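Local coordinates for extracellular protein 11-1 (PDB 6ZUS) that is a secreted, zinc-binding avirulence effector of the fungus Fulvia fulva, probably recognised, directly or indirectly, by plant resistance proteins, at residues H15-P20 and F27-D32; N39-N44 and C76-T81. All blocks are in the same frame, centred on the assembly; numbering follows the deposited sequence. Where two conformers were deposited one is given.

Interaction 1: residues H15-P20 and F27-D32; sequences HQFRIP and FYCSYD. With ZN (zinc ion), chain G.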
loop_
_atom_site.group_PDB
_atom_site.type_symbol
_atom_site.label_atom_id
_atom_site.label_comp_id
_atom_site.label_asym_id
_atom_site.label_seq_id
_atom_site.Cartn_x
_atom_site.Cartn_y
_atom_site.Cartn_z
ATOM N N HIS A 15 8.822 0.239 -3.516
ATOM C CA HIS A 15 10.227 -0.238 -3.624
ATOM C C HIS A 15 11.130 1.001 -3.763
ATOM O O HIS A 15 11.040 1.669 -4.796
ATOM C CB HIS A 15 10.405 -1.249 -4.776
ATOM C CG HIS A 15 11.783 -1.836 -4.747
ATOM N ND1 HIS A 15 12.384 -2.455 -5.827
ATOM C CD2 HIS A 15 12.702 -1.877 -3.765
ATOM C CE1 HIS A 15 13.569 -2.868 -5.483
ATOM N NE2 HIS A 15 13.808 -2.521 -4.268
ATOM N N GLN A 16 11.926 1.303 -2.733
ATOM C CA GLN A 16 12.946 2.370 -2.751
ATOM C C GLN A 16 14.307 1.695 -2.884
ATOM O O GLN A 16 14.659 0.808 -2.075
ATOM C CB GLN A 16 12.879 3.238 -1.491
ATOM C CG GLN A 16 13.901 4.397 -1.495
ATOM C CD GLN A 16 13.791 5.291 -0.282
ATOM O OE1 GLN A 16 12.812 5.205 0.512
ATOM N NE2 GLN A 16 14.830 6.095 -0.127
ATOM N N PHE A 17 15.073 2.101 -3.864
ATOM C CA PHE A 17 16.433 1.542 -4.094
ATOM C C PHE A 17 17.342 2.558 -4.799
ATOM O O PHE A 17 16.878 3.584 -5.303
ATOM C CB PHE A 17 16.313 0.259 -4.899
ATOM C CG PHE A 17 15.599 0.404 -6.220
ATOM C CD1 PHE A 17 14.212 0.400 -6.311
ATOM C CD2 PHE A 17 16.339 0.561 -7.399
ATOM C CE1 PHE A 17 13.563 0.562 -7.533
ATOM C CE2 PHE A 17 15.697 0.683 -8.621
ATOM C CZ PHE A 17 14.313 0.659 -8.694
ATOM N N ARG A 18 18.645 2.280 -4.797
ATOM C CA ARG A 18 19.649 3.190 -5.414
ATOM C C ARG A 18 20.091 2.570 -6.740
ATOM O O ARG A 18 20.177 1.323 -6.828
ATOM C CB ARG A 18 20.872 3.440 -4.515
ATOM C CG ARG A 18 20.585 3.709 -3.042
ATOM C CD ARG A 18 19.829 4.978 -2.718
ATOM N NE ARG A 18 19.691 5.088 -1.263
ATOM C CZ ARG A 18 18.584 5.474 -0.607
ATOM N NH1 ARG A 18 17.491 5.821 -1.262
ATOM N NH2 ARG A 18 18.579 5.502 0.720
ATOM N N ILE A 19 20.387 3.424 -7.718
ATOM C CA ILE A 19 20.887 3.005 -9.047
ATOM C C ILE A 19 22.090 3.869 -9.390
ATOM O O ILE A 19 22.282 4.955 -8.827
ATOM C CB ILE A 19 19.772 3.096 -10.112
ATOM C CG1 ILE A 19 19.403 4.558 -10.391
ATOM C CG2 ILE A 19 18.541 2.244 -9.711
ATOM C CD1 ILE A 19 18.531 4.750 -11.603
ATOM N N PRO A 20 22.931 3.417 -10.342
ATOM C CA PRO A 20 24.064 4.233 -10.800
ATOM C C PRO A 20 23.576 5.605 -11.298
ATOM O O PRO A 20 22.502 5.656 -11.969
ATOM C CB PRO A 20 24.623 3.390 -11.948
ATOM C CG PRO A 20 24.272 1.989 -11.598
ATOM C CD PRO A 20 22.890 2.091 -10.977
ATOM N N PHE A 27 14.629 2.775 -16.343
ATOM C CA PHE A 27 15.284 1.539 -16.868
ATOM C C PHE A 27 14.952 0.338 -15.955
ATOM O O PHE A 27 15.192 -0.783 -16.345
ATOM C CB PHE A 27 16.800 1.657 -16.919
ATOM C CG PHE A 27 17.362 2.778 -17.759
ATOM C CD1 PHE A 27 16.626 3.328 -18.798
ATOM C CD2 PHE A 27 18.685 3.165 -17.589
ATOM C CE1 PHE A 27 17.156 4.362 -19.561
ATOM C CE2 PHE A 27 19.227 4.185 -18.360
ATOM C CZ PHE A 27 18.458 4.777 -19.351
ATOM N N TYR A 28 14.461 0.567 -14.724
ATOM C CA TYR A 28 14.345 -0.462 -13.654
ATOM C C TYR A 28 12.881 -0.820 -13.340
ATOM O O TYR A 28 12.603 -1.972 -12.942
ATOM C CB TYR A 28 15.100 0.030 -12.414
ATOM C CG TYR A 28 16.599 0.047 -12.606
ATOM C CD1 TYR A 28 17.357 -1.089 -12.380
ATOM C CD2 TYR A 28 17.260 1.164 -13.106
ATOM C CE1 TYR A 28 18.730 -1.101 -12.598
ATOM C CE2 TYR A 28 18.623 1.166 -13.333
ATOM C CZ TYR A 28 19.384 0.034 -13.073
ATOM O OH TYR A 28 20.751 0.017 -13.267
ATOM N N CYS A 29 11.991 0.169 -13.384
ATOM C CA CYS A 29 10.551 0.047 -13.031
ATOM C C CYS A 29 9.723 0.427 -14.250
ATOM O O CYS A 29 10.137 1.335 -15.000
ATOM C CB CYS A 29 10.120 0.989 -11.900
ATOM S SG CYS A 29 11.196 0.826 -10.461
ATOM N N SER A 30 8.579 -0.223 -14.382
ATOM C CA SER A 30 7.580 0.051 -15.439
ATOM C C SER A 30 6.199 0.113 -14.798
ATOM O O SER A 30 5.995 -0.533 -13.730
ATOM C CB SER A 30 7.649 -0.987 -16.539
ATOM O OG SER A 30 7.316 -2.305 -16.096
ATOM N N TYR A 31 5.305 0.849 -15.441
ATOM C CA TYR A 31 3.833 0.877 -15.191
ATOM C C TYR A 31 3.375 -0.566 -15.043
ATOM O O TYR A 31 2.677 -0.902 -14.089
ATOM C CB TYR A 31 3.046 1.539 -16.334
ATOM C CG TYR A 31 1.552 1.627 -16.100
ATOM C CD1 TYR A 31 0.738 0.510 -16.206
ATOM C CD2 TYR A 31 0.969 2.817 -15.714
ATOM C CE1 TYR A 31 -0.611 0.562 -15.917
ATOM C CE2 TYR A 31 -0.387 2.897 -15.447
ATOM C CZ TYR A 31 -1.164 1.764 -15.533
ATOM O OH TYR A 31 -2.477 1.870 -15.255
ATOM N N ASP A 32 3.814 -1.408 -15.984
ATOM C CA ASP A 32 3.368 -2.823 -16.090
ATOM C C ASP A 32 3.868 -3.641 -14.902
ATOM O O ASP A 32 3.101 -4.452 -14.377
ATOM C CB ASP A 32 3.793 -3.493 -17.397
ATOM C CG ASP A 32 2.713 -3.443 -18.480
ATOM O OD1 ASP A 32 2.162 -2.322 -18.744
ATOM O OD2 ASP A 32 2.397 -4.534 -19.042
HETATM ZN ZN ZN G . 11.494 -2.971 -7.582
HETATM O O HOH W 1 10.903 -5.162 -7.470
#
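F17 and I19 on strand 6-20 of the four-stranded antiparallel sheet, and P20 beside them, meet Y28 and C29 in the loop that leads into helix 31-40. The F17 ring makes a cysteine sulfur-aromatic contact with its edge: C29 SG, which is disulfide-bonded to C76, lies 3.6 Å from F17 CZ and 4.8 Å from the centroid of the F17 ring, and at 90° to the ring normal it sits in the plane rather than over a face. Beside it, the same F17 CZ touches Y28 CB at 3.9 Å. With chi1 at 57°, CG of F17 lies between the backbone N and the carbonyl carbon, which carries the ring back over H15: F17 CD1 stands 3.3 Å above the centre of the imidazole plane. H15 is a zinc ligand here, its ND1 binding the ion at 2.0 Å, and water 1 is a second ligand at 2.3 Å from the zinc. The loop side belongs to a helix start, since S30 occupies the N-cap position of helix 31-40 and its side chain caps a backbone N of the first turn. Further out along the strand the contact changes character. I19 CG2 stands over one face of the Y28 ring, 3.9 Å from the centroid and 17° off the normal, a CH-pi contact displaced slightly toward the rim. At the more exposed end P20 CD reaches Y28 OH at 3.8 Å, while that hydroxyl is hydrogen-bonded to D23.

Interaction 2: residues N39-N44 and C76-T81; sequences NLWKKN and CSVQAT
W41 reaches from just beyond helix 31-40 to V78 and A80 on strand 71-86, and the benzo end of its indole does all the touching. The six-membered ring comes in edge first: W41 CZ2 is 3.6 Å from V78 O, and the oxygen lies in the plane of the indole, a geometry compatible with a weak C-H...O contact. W41 CZ2 also meets V78 CG1 at 4.1 Å, the two side chains running past each other in opposite directions. Farther round the ring W41 CZ3 packs on A80 CB at 3.9 Å, and W41 CH2 approaches A80 N at the same distance, obliquely. The indole thus bridges two residues of one strand face, and the length of the side chain explains why the nearest CA atoms, those of W41 and A80, remain 10.4 Å apart. W41, V78 and A80 are all buried, and F38 meets the W41 ring edge-to-face.

The remainder of the contact is much looser. The chain beyond W41 turns to solvent, and Q79, between V78 and A80, points its CB away from 39-44. K43 folds back instead: its NZ donates to W41 O over 3.0 Å, with a C=O...N angle of 129° and the nitrogen tilted 28° from the carbonyl plane. The same ammonium bonds F38 O and makes a cation-pi contact with the F38 ring, so it ties the chain leaving the helix to the last turn. V78 also packs on L34 and F38 of helix 31-40, and A80 on F38, so the contact belongs to a helix laid on one face of the antiparallel sheet, probably the fold shared by this family of structurally conserved fungal effectors.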
loop_
_atom_site.group_PDB
_atom_site.type_symbol
_atom_site.label_atom_id
_atom_site.label_comp_id
_atom_site.label_asym_id
_atom_site.label_seq_id
_atom_site.Cartn_x
_atom_site.Cartn_y
_atom_site.Cartn_z
ATOM N N ASN A 39 -1.552 -6.513 -8.630
ATOM C CA ASN A 39 -2.300 -7.780 -8.870
ATOM C C ASN A 39 -1.963 -8.831 -7.802
ATOM O O ASN A 39 -2.806 -9.673 -7.551
ATOM C CB ASN A 39 -2.057 -8.301 -10.287
ATOM C CG ASN A 39 -2.711 -7.415 -11.335
ATOM O OD1 ASN A 39 -3.588 -6.590 -11.030
ATOM N ND2 ASN A 39 -2.287 -7.593 -12.577
ATOM N N LEU A 40 -0.782 -8.778 -7.144
ATOM C CA LEU A 40 -0.424 -9.757 -6.080
ATOM C C LEU A 40 -1.013 -9.396 -4.715
ATOM O O LEU A 40 -0.959 -10.241 -3.803
ATOM C CB LEU A 40 1.092 -9.799 -5.974
ATOM C CG LEU A 40 1.787 -10.423 -7.182
ATOM C CD1 LEU A 40 3.301 -10.253 -7.062
ATOM C CD2 LEU A 40 1.395 -11.902 -7.293
ATOM N N TRP A 41 -1.494 -8.170 -4.520
ATOM C CA TRP A 41 -2.139 -7.808 -3.232
ATOM C C TRP A 41 -3.268 -8.800 -2.942
ATOM O O TRP A 41 -3.990 -9.188 -3.892
ATOM C CB TRP A 41 -2.692 -6.378 -3.197
ATOM C CG TRP A 41 -1.701 -5.282 -3.399
ATOM C CD1 TRP A 41 -0.368 -5.370 -3.675
ATOM C CD2 TRP A 41 -2.032 -3.885 -3.364
ATOM N NE1 TRP A 41 0.160 -4.110 -3.781
ATOM C CE2 TRP A 41 -0.841 -3.179 -3.611
ATOM C CE3 TRP A 41 -3.225 -3.168 -3.146
ATOM C CZ2 TRP A 41 -0.829 -1.772 -3.662
ATOM C CZ3 TRP A 41 -3.194 -1.791 -3.145
ATOM C CH2 TRP A 41 -2.007 -1.100 -3.402
ATOM N N LYS A 42 -3.399 -9.190 -1.685
ATOM C CA LYS A 42 -4.471 -10.106 -1.225
ATOM C C LYS A 42 -5.797 -9.347 -1.260
ATOM O O LYS A 42 -5.949 -8.342 -0.528
ATOM C CB LYS A 42 -4.314 -10.565 0.223
ATOM C CG LYS A 42 -3.211 -11.554 0.535
ATOM C CD LYS A 42 -3.267 -11.916 2.040
ATOM C CE LYS A 42 -2.090 -12.774 2.502
ATOM N NZ LYS A 42 -2.065 -12.960 3.978
ATOM N N LYS A 43 -6.766 -9.830 -2.025
ATOM C CA LYS A 43 -8.070 -9.080 -2.183
ATOM C C LYS A 43 -9.203 -9.779 -1.405
ATOM O O LYS A 43 -10.332 -9.216 -1.362
ATOM C CB LYS A 43 -8.295 -8.790 -3.677
ATOM C CG LYS A 43 -7.060 -8.139 -4.310
ATOM C CD LYS A 43 -7.245 -7.180 -5.401
ATOM C CE LYS A 43 -5.922 -6.570 -5.822
ATOM N NZ LYS A 43 -4.979 -7.639 -6.224
ATOM N N ASN A 44 -8.877 -10.822 -0.640
ATOM C CA ASN A 44 -9.869 -11.586 0.151
ATOM C C ASN A 44 -9.410 -11.704 1.601
ATOM O O ASN A 44 -9.727 -12.719 2.250
ATOM C CB ASN A 44 -10.123 -12.959 -0.457
ATOM C CG ASN A 44 -8.864 -13.786 -0.459
ATOM O OD1 ASN A 44 -7.777 -13.267 -0.200
ATOM N ND2 ASN A 44 -9.002 -15.074 -0.743
ATOM N N CYS A 76 9.700 3.451 -6.622
ATOM C CA CYS A 76 8.714 2.849 -7.549
ATOM C C CYS A 76 7.536 2.396 -6.697
ATOM O O CYS A 76 7.762 1.698 -5.705
ATOM C CB CYS A 76 9.357 1.717 -8.329
ATOM S SG CYS A 76 10.757 2.409 -9.255
ATOM N N SER A 77 6.325 2.869 -6.984
ATOM C CA SER A 77 5.193 2.620 -6.069
ATOM C C SER A 77 3.949 2.370 -6.898
ATOM O O SER A 77 3.892 2.748 -8.104
ATOM C CB SER A 77 5.015 3.744 -5.106
ATOM O OG SER A 77 4.688 4.948 -5.806
ATOM N N VAL A 78 3.006 1.685 -6.285
ATOM C CA VAL A 78 1.652 1.546 -6.889
ATOM C C VAL A 78 0.651 1.731 -5.746
ATOM O O VAL A 78 0.885 1.195 -4.634
ATOM C CB VAL A 78 1.519 0.224 -7.649
ATOM C CG1 VAL A 78 1.760 -1.014 -6.793
ATOM C CG2 VAL A 78 0.190 0.146 -8.361
ATOM N N GLN A 79 -0.385 2.534 -6.004
ATOM C CA GLN A 79 -1.373 2.892 -4.973
ATOM C C GLN A 79 -2.778 2.585 -5.495
ATOM O O GLN A 79 -3.025 2.632 -6.703
ATOM C CB GLN A 79 -1.191 4.324 -4.510
ATOM C CG GLN A 79 -1.460 5.323 -5.608
ATOM C CD GLN A 79 -0.866 6.664 -5.248
ATOM O OE1 GLN A 79 0.348 6.896 -5.399
ATOM N NE2 GLN A 79 -1.743 7.536 -4.771
ATOM N N ALA A 80 -3.648 2.237 -4.569
ATOM C CA ALA A 80 -5.074 1.997 -4.816
ATOM C C ALA A 80 -5.804 2.130 -3.478
ATOM O O ALA A 80 -5.171 2.050 -2.385
ATOM C CB ALA A 80 -5.255 0.640 -5.468
ATOM N N THR A 81 -7.118 2.300 -3.566
ATOM C CA THR A 81 -7.996 2.429 -2.385
ATOM C C THR A 81 -8.750 1.119 -2.204
ATOM O O THR A 81 -9.352 0.628 -3.184
ATOM C CB THR A 81 -8.970 3.596 -2.541
ATOM O OG1 THR A 81 -8.157 4.781 -2.611
ATOM C CG2 THR A 81 -9.948 3.650 -1.389
#

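Overall arrangement
The two contacts follow in series along the chain, interaction 1 being complete by D32, before N39 begins interaction 2, and they lie about 17 Å apart, centre to centre. Helix 31-40 spans the gap: interaction 1 lies just before its start and interaction 2 just after its end, so both its flanks pack against neighbouring strands, 6-20 and 71-86, of one sheet. C76, at the start of 76-81, joins them directly. Its SG forms a disulfide with C29 SG (2.0 Å) and packs on F17 CE1 at 3.8 Å, while H15 N and C76 O, 2.8 Å apart, probably form a hydrogen bond between the strands. Covalent and apolar links thus join them, as suits a small secreted protein.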